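Local coordinates for proteasome assembly chaperone family protein (Pyrococcus furiosus DSM 3638, PDB 3WZ2), which probably acts as a proteasome-assembly chaperone or proteasome activator, being an archaeal homologue of the proteasome-assembly chaperones, at residues Lys141-Leu146 against Tyr175-Glu180; Val113-Gly118 against Gly161-Glu166. One frame throughout, in Å; residues are numbered along the deposited sequence.

Interaction 1: residues Lys141-Leu146 against Tyr175-Glu180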
# COMPACT_ATOMS: atom_id res chain seq x y z
N LYS B 141 33.57 -17.44 22.40
CA LYS B 141 34.76 -18.16 22.86
C LYS B 141 35.17 -19.21 21.87
O LYS B 141 36.35 -19.35 21.60
CB LYS B 141 34.56 -18.76 24.26
CG LYS B 141 34.48 -17.68 25.33
CD LYS B 141 34.07 -18.12 26.75
CE LYS B 141 34.94 -19.20 27.33
NZ LYS B 141 34.81 -19.26 28.82
N GLU B 142 34.21 -19.93 21.30
CA GLU B 142 34.52 -20.85 20.22
C GLU B 142 35.24 -20.16 19.06
O GLU B 142 36.21 -20.70 18.54
CB GLU B 142 33.28 -21.49 19.67
CG GLU B 142 32.70 -22.51 20.59
CD GLU B 142 31.37 -23.03 20.07
OE1 GLU B 142 31.23 -23.14 18.81
OE2 GLU B 142 30.50 -23.30 20.94
N LEU B 143 34.75 -19.01 18.65
CA LEU B 143 35.36 -18.30 17.55
C LEU B 143 36.78 -17.86 17.91
O LEU B 143 37.67 -17.96 17.06
CB LEU B 143 34.52 -17.10 17.09
CG LEU B 143 33.20 -17.47 16.39
CD1 LEU B 143 32.24 -16.27 16.41
CD2 LEU B 143 33.41 -17.97 14.97
N GLU B 144 36.97 -17.37 19.14
CA GLU B 144 38.29 -16.95 19.62
C GLU B 144 39.26 -18.12 19.65
O GLU B 144 40.38 -17.99 19.23
CB GLU B 144 38.22 -16.31 21.01
CG GLU B 144 37.80 -14.86 20.99
CD GLU B 144 37.31 -14.29 22.33
OE1 GLU B 144 36.85 -15.04 23.23
OE2 GLU B 144 37.35 -13.05 22.48
N SER B 145 38.80 -19.27 20.08
CA SER B 145 39.55 -20.53 20.01
C SER B 145 40.01 -20.94 18.59
O SER B 145 40.94 -21.71 18.46
CB SER B 145 38.74 -21.69 20.63
OG SER B 145 37.92 -22.41 19.67
N LEU B 146 39.36 -20.43 17.56
CA LEU B 146 39.80 -20.67 16.20
C LEU B 146 40.68 -19.57 15.67
O LEU B 146 41.02 -19.58 14.51
CB LEU B 146 38.60 -20.82 15.28
CG LEU B 146 37.63 -21.92 15.63
CD1 LEU B 146 36.34 -21.72 14.85
CD2 LEU B 146 38.21 -23.30 15.35
N TYR B 175 26.21 -17.87 14.85
CA TYR B 175 27.43 -17.20 14.49
C TYR B 175 27.24 -16.42 13.20
O TYR B 175 26.45 -16.82 12.34
CB TYR B 175 28.57 -18.17 14.25
CG TYR B 175 28.68 -19.35 15.21
CD1 TYR B 175 27.75 -20.34 15.19
CD2 TYR B 175 29.74 -19.48 16.13
CE1 TYR B 175 27.83 -21.43 16.04
CE2 TYR B 175 29.85 -20.58 16.98
CZ TYR B 175 28.89 -21.55 16.90
OH TYR B 175 28.96 -22.63 17.73
N VAL B 176 27.99 -15.32 13.06
CA VAL B 176 28.23 -14.72 11.76
C VAL B 176 29.75 -14.62 11.50
O VAL B 176 30.50 -14.20 12.36
CB VAL B 176 27.60 -13.32 11.67
CG1 VAL B 176 27.69 -12.76 10.26
CG2 VAL B 176 26.13 -13.34 12.13
N LEU B 177 30.17 -15.02 10.31
CA LEU B 177 31.52 -14.76 9.83
C LEU B 177 31.45 -13.61 8.83
O LEU B 177 30.62 -13.66 7.91
CB LEU B 177 32.06 -16.00 9.14
CG LEU B 177 32.12 -17.26 10.00
CD1 LEU B 177 32.59 -18.43 9.16
CD2 LEU B 177 33.06 -17.05 11.15
N LEU B 178 32.27 -12.58 9.06
CA LEU B 178 32.25 -11.40 8.24
C LEU B 178 33.56 -11.18 7.51
O LEU B 178 34.58 -10.88 8.13
CB LEU B 178 31.95 -10.17 9.08
CG LEU B 178 30.61 -10.21 9.78
CD1 LEU B 178 30.80 -10.41 11.26
CD2 LEU B 178 29.87 -8.95 9.54
N GLY B 179 33.51 -11.30 6.19
CA GLY B 179 34.67 -10.99 5.36
C GLY B 179 34.72 -9.52 5.10
O GLY B 179 33.81 -8.97 4.45
N GLU B 180 35.75 -8.88 5.58
CA GLU B 180 36.08 -7.52 5.15
C GLU B 180 36.16 -7.44 3.65
O GLU B 180 36.66 -8.35 2.95
CB GLU B 180 37.41 -7.03 5.72
CG GLU B 180 37.40 -6.82 7.22
CD GLU B 180 38.73 -6.28 7.75
OE1 GLU B 180 39.74 -6.42 7.01
OE2 GLU B 180 38.77 -5.71 8.86
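Tyr-175 and Leu-177 of strand 174-181 meet Glu-142 and Leu-143 of helix 137-145 in a buried, mixed polar and apolar helix-on-sheet contact. At the far end of the tyrosine, OH donates to Glu-142 OE1 at 2.6 Å, approaching on the syn side of the carboxylate but 30° out of its plane, with carboxylate and ring turned 53° against each other. Nearer the backbone, the ring edge takes Leu-143, whose CG lies 4.0 Å from Tyr-175 CD2. Both leucine methyls also lie near that ring carbon, and Leu-143 CD2 reaches on to Leu-177 CD2 at 3.9 Å. In the three-layer alpha/beta architecture of this PAC2-family protein, the same face of the sheet carries helix 188-202, which packs on Tyr-175 and Leu-177. Glu-142 is extended beyond CG (chi2 174°), and its OE2 forms a salt bridge with Lys-173, just before the strand. A phenylalanine in place of Tyr-175 would keep the ring edge against Leu-143 but would probably leave Glu-142 OE1 without its close donor and the carboxylate freer to turn. Within the helix, Ser-145 OG returns a hydrogen bond to Glu-142 O at 2.7 Å.

Interaction 2: residues Val113-Gly118 against Gly161-Glu166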
# COMPACT_ATOMS: atom_id res chain seq x y z
N VAL B 113 23.97 -22.45 13.72
CA VAL B 113 23.43 -21.56 12.74
C VAL B 113 24.51 -20.57 12.40
O VAL B 113 24.90 -19.77 13.23
CB VAL B 113 22.19 -20.84 13.30
CG1 VAL B 113 21.47 -20.07 12.21
CG2 VAL B 113 21.24 -21.84 13.93
N ILE B 114 24.98 -20.59 11.16
CA ILE B 114 26.15 -19.81 10.77
C ILE B 114 25.76 -18.96 9.58
O ILE B 114 25.40 -19.47 8.53
CB ILE B 114 27.32 -20.74 10.37
CG1 ILE B 114 27.72 -21.64 11.52
CG2 ILE B 114 28.52 -19.91 9.97
CD1 ILE B 114 28.58 -22.83 11.13
N SER B 115 25.86 -17.65 9.72
CA SER B 115 25.68 -16.75 8.59
C SER B 115 27.02 -16.30 8.03
O SER B 115 27.97 -16.07 8.75
CB SER B 115 24.84 -15.52 9.04
OG SER B 115 23.53 -15.92 9.40
N LEU B 116 27.08 -16.23 6.71
CA LEU B 116 28.23 -15.76 5.99
C LEU B 116 27.90 -14.40 5.42
O LEU B 116 26.92 -14.25 4.69
CB LEU B 116 28.54 -16.71 4.84
CG LEU B 116 28.63 -18.17 5.24
CD1 LEU B 116 29.01 -18.96 4.01
CD2 LEU B 116 29.64 -18.37 6.36
N ALA B 117 28.67 -13.40 5.79
CA ALA B 117 28.36 -12.02 5.43
C ALA B 117 29.61 -11.28 5.02
O ALA B 117 30.74 -11.77 5.22
CB ALA B 117 27.70 -11.31 6.61
N GLY B 118 29.41 -10.06 4.53
CA GLY B 118 30.49 -9.13 4.23
C GLY B 118 30.50 -7.94 5.16
O GLY B 118 29.54 -7.68 5.82
N GLY B 161 22.11 -10.52 10.13
CA GLY B 161 21.85 -9.87 11.43
C GLY B 161 20.63 -10.42 12.16
O GLY B 161 20.64 -10.61 13.36
N LYS B 162 19.56 -10.66 11.42
CA LYS B 162 18.32 -11.10 12.02
C LYS B 162 18.45 -12.50 12.56
O LYS B 162 18.04 -12.77 13.66
CB LYS B 162 17.14 -11.04 11.03
CG LYS B 162 15.77 -11.20 11.70
CD LYS B 162 15.45 -9.96 12.54
CE LYS B 162 14.33 -10.13 13.53
NZ LYS B 162 13.02 -10.21 12.85
N LEU B 163 19.04 -13.38 11.77
CA LEU B 163 19.24 -14.76 12.19
C LEU B 163 20.13 -14.86 13.39
O LEU B 163 19.86 -15.62 14.31
CB LEU B 163 19.90 -15.57 11.10
CG LEU B 163 19.40 -16.88 10.59
CD1 LEU B 163 17.93 -16.98 10.81
CD2 LEU B 163 19.84 -17.14 9.14
N LEU B 164 21.23 -14.13 13.37
CA LEU B 164 22.12 -14.13 14.53
C LEU B 164 21.29 -13.93 15.80
O LEU B 164 21.39 -14.70 16.76
CB LEU B 164 23.15 -13.02 14.40
CG LEU B 164 24.07 -12.75 15.58
CD1 LEU B 164 24.92 -13.97 15.85
CD2 LEU B 164 24.92 -11.53 15.31
N TRP B 165 20.44 -12.90 15.79
CA TRP B 165 19.69 -12.50 16.98
C TRP B 165 18.59 -13.55 17.26
O TRP B 165 18.49 -14.07 18.39
CB TRP B 165 19.12 -11.09 16.82
CG TRP B 165 18.14 -10.70 17.95
CD1 TRP B 165 16.78 -10.62 17.87
CD2 TRP B 165 18.48 -10.38 19.29
NE1 TRP B 165 16.26 -10.27 19.07
CE2 TRP B 165 17.28 -10.13 19.98
CE3 TRP B 165 19.67 -10.28 19.98
CZ2 TRP B 165 17.24 -9.75 21.32
CZ3 TRP B 165 19.65 -9.91 21.33
CH2 TRP B 165 18.44 -9.67 21.99
N GLU B 166 17.78 -13.86 16.25
CA GLU B 166 16.60 -14.69 16.48
C GLU B 166 16.94 -16.13 16.82
O GLU B 166 16.35 -16.72 17.73
CB GLU B 166 15.64 -14.66 15.31
CG GLU B 166 14.90 -13.32 15.15
CD GLU B 166 13.97 -12.97 16.32
OE1 GLU B 166 13.36 -13.92 16.86
OE2 GLU B 166 13.89 -11.76 16.75
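With CG1 anti to the backbone N (chi1 -170°), Val-113 directs that methyl at Leu-163, whose own torsions, chi1 -129° and chi2 26°, both lie well away from staggered values and leave its branch between Val-113 and Ser-115. The contact is one helix-to-sheet interface of a three-layer alpha/beta fold: strand 112-120 runs through the interior of the mixed sheet, flanked by parallel strands 21-24 and 174-181, and helix 158-169 lies over it. It illustrates how strand alternation feeds two layers at once. Val-113 and Ser-115 point toward this helix, whereas Ile-114 and Leu-116 face the other way, into the layer on the opposite side of the sheet.

Leu-163 is the residue of 161-166 that enters the interface. Its CG rests 4.1 Å from Val-113 CG1, the two side chains crossing at about a right angle, so a branch point meets a methyl with little overlap. The joint is small, burying 116 Å² in all, and helix 91-107 extends it: Val-102 touches Leu-163, and Leu-105 touches Val-113. Elsewhere on helix 158-169 a second subunit approaches, with Trp-165 edge-to-face against Tyr-51 and Gly-161 O accepting a hydrogen bond from Ser-61 OG, both of that second subunit.

No hydrogen bond joins 113-118 to 161-166. Of the three side chains that meet here, Ser-115 is the polar one; it is buried, and its hydroxyl is hydrogen-bonded to Glu-24 OE1 on the adjacent strand. Across to 161-166 the same oxygen meets the hydrocarbon of Leu-163: Ser-115 OG lies 3.9 Å from Leu-163 CD2 and 4.0 Å from Leu-163 CB.

Both contacts fasten helices to neighbouring parallel strands of one sheet, but on opposite faces: helix 137-145 lies on the side that also carries helix 188-202, and helix 158-169 on the other. Interaction 2 is the more central, its centre about 8 Å from the centre of the chain, against about 14 Å for that of interaction 1, though the touching residues of both are mostly or wholly buried. The chemistry differs accordingly: the outlying contact joins carboxylate and phenol by a hydrogen bond, while the inner one has none across it and sets Leu-163 against Val-113 and the Ser-115 hydroxyl. Backbone bonds unite them, Tyr-175 N lying 2.8 Å from Val-113 O, while Val-176 packs on Leu-164.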